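Local coordinates for protein putative oxidoreductase YfjR (PDB 4OQZ) that is an NADPH-dependent imine reductase that probably reduces imines to S-configured amines, including in the reductive amination of ketones, at residues A[221-235]-A[274-286]. Numbering follows the deposited sequence.
Sequences RIDAGNHAGDVDRLS and GADSFSSVIKLMK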
# COMPACT_ATOMS: atom_id res chain seq x y z
N ARG A 221 -1.41 -7.70 17.82
CA ARG A 221 -1.43 -6.68 18.86
C ARG A 221 -2.79 -5.96 18.92
O ARG A 221 -3.26 -5.67 20.01
CB ARG A 221 -0.29 -5.67 18.65
CG ARG A 221 1.11 -6.28 18.51
CD ARG A 221 2.13 -5.28 17.98
NE ARG A 221 2.57 -4.36 19.03
CZ ARG A 221 2.05 -3.16 19.23
NH1 ARG A 221 1.08 -2.70 18.45
NH2 ARG A 221 2.51 -2.40 20.22
N ILE A 222 -3.42 -5.65 17.74
CA ILE A 222 -4.73 -4.98 17.67
C ILE A 222 -5.81 -5.87 18.28
O ILE A 222 -6.62 -5.41 19.10
CB ILE A 222 -5.11 -4.56 16.21
CG1 ILE A 222 -4.06 -3.62 15.58
CG2 ILE A 222 -6.50 -3.92 16.18
CD1 ILE A 222 -3.91 -3.72 13.96
N ASP A 223 -5.84 -7.15 17.86
CA ASP A 223 -6.83 -8.12 18.32
C ASP A 223 -6.77 -8.37 19.80
O ASP A 223 -7.80 -8.71 20.39
CB ASP A 223 -6.76 -9.42 17.50
CG ASP A 223 -7.21 -9.24 16.06
OD1 ASP A 223 -7.96 -8.27 15.79
OD2 ASP A 223 -6.84 -10.08 15.22
N ALA A 224 -5.60 -8.13 20.42
CA ALA A 224 -5.38 -8.27 21.87
C ALA A 224 -5.68 -6.96 22.62
O ALA A 224 -5.98 -6.99 23.82
CB ALA A 224 -3.95 -8.71 22.13
N GLY A 225 -5.62 -5.84 21.89
CA GLY A 225 -5.88 -4.49 22.40
C GLY A 225 -4.63 -3.75 22.82
O GLY A 225 -4.70 -2.82 23.63
N ASN A 226 -3.49 -4.20 22.29
CA ASN A 226 -2.16 -3.67 22.56
C ASN A 226 -1.77 -2.65 21.48
O ASN A 226 -1.65 -3.01 20.32
CB ASN A 226 -1.16 -4.85 22.60
CG ASN A 226 0.26 -4.49 22.99
OD1 ASN A 226 0.57 -3.35 23.35
ND2 ASN A 226 1.16 -5.46 22.93
N HIS A 227 -1.55 -1.38 21.88
CA HIS A 227 -1.14 -0.28 21.01
C HIS A 227 0.03 0.44 21.71
O HIS A 227 -0.01 1.66 21.85
CB HIS A 227 -2.32 0.70 20.82
CG HIS A 227 -3.46 0.17 20.01
ND1 HIS A 227 -4.68 -0.14 20.59
CD2 HIS A 227 -3.54 -0.06 18.67
CE1 HIS A 227 -5.45 -0.56 19.60
NE2 HIS A 227 -4.80 -0.52 18.42
N ALA A 228 1.06 -0.32 22.12
CA ALA A 228 2.18 0.10 22.98
C ALA A 228 3.10 1.29 22.60
O ALA A 228 2.64 2.42 22.50
CB ALA A 228 2.99 -1.11 23.46
N GLY A 229 4.39 1.04 22.54
CA GLY A 229 5.43 2.03 22.26
C GLY A 229 6.72 1.27 22.17
O GLY A 229 7.78 1.84 21.88
N ASP A 230 6.60 -0.05 22.42
CA ASP A 230 7.60 -1.10 22.44
C ASP A 230 8.52 -1.02 21.22
O ASP A 230 9.74 -0.88 21.39
CB ASP A 230 6.88 -2.47 22.50
CG ASP A 230 7.73 -3.66 22.90
OD1 ASP A 230 8.75 -3.45 23.61
OD2 ASP A 230 7.33 -4.80 22.59
N VAL A 231 7.95 -1.08 20.00
CA VAL A 231 8.72 -1.01 18.76
C VAL A 231 8.53 0.34 18.05
O VAL A 231 9.44 0.79 17.35
CB VAL A 231 8.55 -2.23 17.80
CG1 VAL A 231 9.69 -2.30 16.78
CG2 VAL A 231 8.45 -3.55 18.57
N ASP A 232 7.39 1.02 18.26
CA ASP A 232 7.16 2.30 17.59
C ASP A 232 6.36 3.32 18.41
O ASP A 232 5.52 2.93 19.23
CB ASP A 232 6.51 2.09 16.20
CG ASP A 232 4.99 1.96 16.23
OD1 ASP A 232 4.49 0.83 16.45
OD2 ASP A 232 4.31 3.01 16.13
N ARG A 233 6.54 4.61 18.09
CA ARG A 233 5.82 5.72 18.70
C ARG A 233 5.13 6.57 17.62
O ARG A 233 5.76 6.90 16.60
CB ARG A 233 6.76 6.56 19.60
CG ARG A 233 7.33 5.77 20.79
CD ARG A 233 8.86 5.82 20.89
NE ARG A 233 9.56 5.06 19.83
CZ ARG A 233 10.23 3.92 20.01
NH1 ARG A 233 10.28 3.36 21.21
NH2 ARG A 233 10.85 3.34 18.99
N LEU A 234 3.82 6.93 17.83
CA LEU A 234 3.00 7.72 16.90
C LEU A 234 3.62 9.07 16.53
O LEU A 234 3.54 9.49 15.37
CB LEU A 234 1.55 7.88 17.44
CG LEU A 234 0.57 8.74 16.61
CD1 LEU A 234 0.29 8.16 15.24
CD2 LEU A 234 -0.71 8.97 17.35
N SER A 235 4.25 9.73 17.51
CA SER A 235 4.94 11.03 17.40
C SER A 235 6.05 10.99 16.36
O SER A 235 6.25 11.98 15.65
CB SER A 235 5.50 11.43 18.76
OG SER A 235 6.38 10.44 19.26
N GLY A 274 -3.15 8.39 20.73
CA GLY A 274 -2.12 9.08 21.50
C GLY A 274 -0.72 8.65 21.13
O GLY A 274 -0.58 7.63 20.45
N ALA A 275 0.33 9.37 21.60
CA ALA A 275 1.72 8.99 21.30
C ALA A 275 2.15 7.67 22.00
O ALA A 275 3.09 7.59 22.80
CB ALA A 275 2.68 10.13 21.56
N ASP A 276 1.40 6.62 21.66
CA ASP A 276 1.59 5.22 21.94
C ASP A 276 2.02 4.70 20.54
O ASP A 276 2.86 5.34 19.92
CB ASP A 276 0.28 4.60 22.43
CG ASP A 276 0.05 4.83 23.89
OD1 ASP A 276 -0.62 5.83 24.22
OD2 ASP A 276 0.58 4.04 24.72
N SER A 277 1.45 3.59 20.04
CA SER A 277 1.81 3.09 18.71
C SER A 277 1.02 3.81 17.65
O SER A 277 -0.12 4.21 17.89
CB SER A 277 1.54 1.59 18.59
OG SER A 277 1.83 1.12 17.27
N PHE A 278 1.59 3.92 16.44
CA PHE A 278 0.89 4.52 15.30
C PHE A 278 -0.41 3.75 14.94
O PHE A 278 -1.28 4.27 14.25
CB PHE A 278 1.85 4.78 14.13
CG PHE A 278 2.01 3.67 13.13
CD1 PHE A 278 1.68 3.86 11.79
CD2 PHE A 278 2.59 2.46 13.49
CE1 PHE A 278 1.87 2.85 10.85
CE2 PHE A 278 2.75 1.43 12.56
CZ PHE A 278 2.41 1.64 11.24
N SER A 279 -0.56 2.54 15.47
CA SER A 279 -1.76 1.70 15.36
C SER A 279 -2.92 2.32 16.17
O SER A 279 -4.09 2.07 15.87
CB SER A 279 -1.45 0.31 15.89
OG SER A 279 -2.55 -0.57 15.69
N SER A 280 -2.59 3.13 17.21
CA SER A 280 -3.60 3.74 18.07
C SER A 280 -4.67 4.53 17.32
O SER A 280 -5.78 4.63 17.81
CB SER A 280 -2.96 4.58 19.17
OG SER A 280 -3.96 5.24 19.93
N VAL A 281 -4.39 5.02 16.10
CA VAL A 281 -5.41 5.75 15.35
C VAL A 281 -6.67 4.92 15.01
O VAL A 281 -7.73 5.50 14.85
CB VAL A 281 -4.90 6.64 14.20
CG1 VAL A 281 -5.14 8.11 14.51
CG2 VAL A 281 -3.44 6.39 13.88
N ILE A 282 -6.55 3.57 14.96
CA ILE A 282 -7.71 2.68 14.70
C ILE A 282 -8.89 3.01 15.63
O ILE A 282 -10.03 3.10 15.15
CB ILE A 282 -7.34 1.16 14.78
CG1 ILE A 282 -6.38 0.76 13.64
CG2 ILE A 282 -8.59 0.27 14.75
CD1 ILE A 282 -5.68 -0.51 13.86
N LYS A 283 -8.62 3.21 16.94
CA LYS A 283 -9.67 3.54 17.93
C LYS A 283 -10.44 4.84 17.64
O LYS A 283 -11.56 5.00 18.13
CB LYS A 283 -9.25 3.33 19.41
CG LYS A 283 -7.91 3.90 19.84
CD LYS A 283 -7.22 3.02 20.88
CE LYS A 283 -6.82 3.78 22.13
NZ LYS A 283 -5.46 4.38 22.04
N LEU A 284 -9.89 5.70 16.75
CA LEU A 284 -10.56 6.91 16.28
C LEU A 284 -11.33 6.63 14.99
O LEU A 284 -12.25 7.39 14.67
CB LEU A 284 -9.57 8.05 16.05
CG LEU A 284 -8.92 8.66 17.27
CD1 LEU A 284 -7.78 9.52 16.86
CD2 LEU A 284 -9.93 9.51 18.09
N MET A 285 -10.96 5.57 14.24
CA MET A 285 -11.63 5.22 12.98
C MET A 285 -12.86 4.34 13.14
O MET A 285 -13.80 4.49 12.36
CB MET A 285 -10.66 4.59 11.97
CG MET A 285 -9.57 5.50 11.52
SD MET A 285 -8.21 4.47 10.96
CE MET A 285 -6.89 5.36 11.60
N LYS A 286 -12.86 3.42 14.12
CA LYS A 286 -13.98 2.50 14.39
C LYS A 286 -15.28 3.22 14.73
O LYS A 286 -15.24 4.37 15.17
CB LYS A 286 -13.63 1.54 15.55
CG LYS A 286 -12.48 0.59 15.27
CD LYS A 286 -11.84 0.16 16.59
CE LYS A 286 -12.36 -1.15 17.13
NZ LYS A 286 -11.54 -2.30 16.65
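Asp232 grips the turn at Ser277 and Phe278 with both carboxylate oxygens. Asp232 OD1 takes the hydroxyl of Ser277 (OG to OD1 2.8 Å), and Asp232 OD2 takes the amide of Phe278 (N to OD2 2.9 Å) in a nearly straight bond, 177° at the hydrogen; both use syn lone pairs. The carboxylate stands between its own backbone N and carbonyl carbon (chi1 85°), almost perpendicular to the Phe278 ring, and meets its edge, OD2 of Asp232 lying 3.2 Å from Phe278 CD2. Tyr218 of helix 211-224 adds a hydroxyl bond to Asp232 OD1. With an alanine here, the Tyr218 and Ser277 hydroxyls and the Phe278 amide would probably be left without the carboxylate that binds all three. Beside this clamp, the backbone ties Leu234 N to Asp276 O and Ser277 N to His227 O, while Leu234 lays CD1 across Phe278 CA and CB. Further along, the His227 ring turns its CD2 edge to Ser279 OG (3.2 Å), and Ile222 crosses Ile282 at about a right angle, with Trp184 of the second subunit packing on both. The end of helix 211-224, the loop after it and the start of helix 234-250 thus pack against the C-terminal segment 274-286, within the helical C-terminal domain of this 6-phosphogluconate dehydrogenase-like fold.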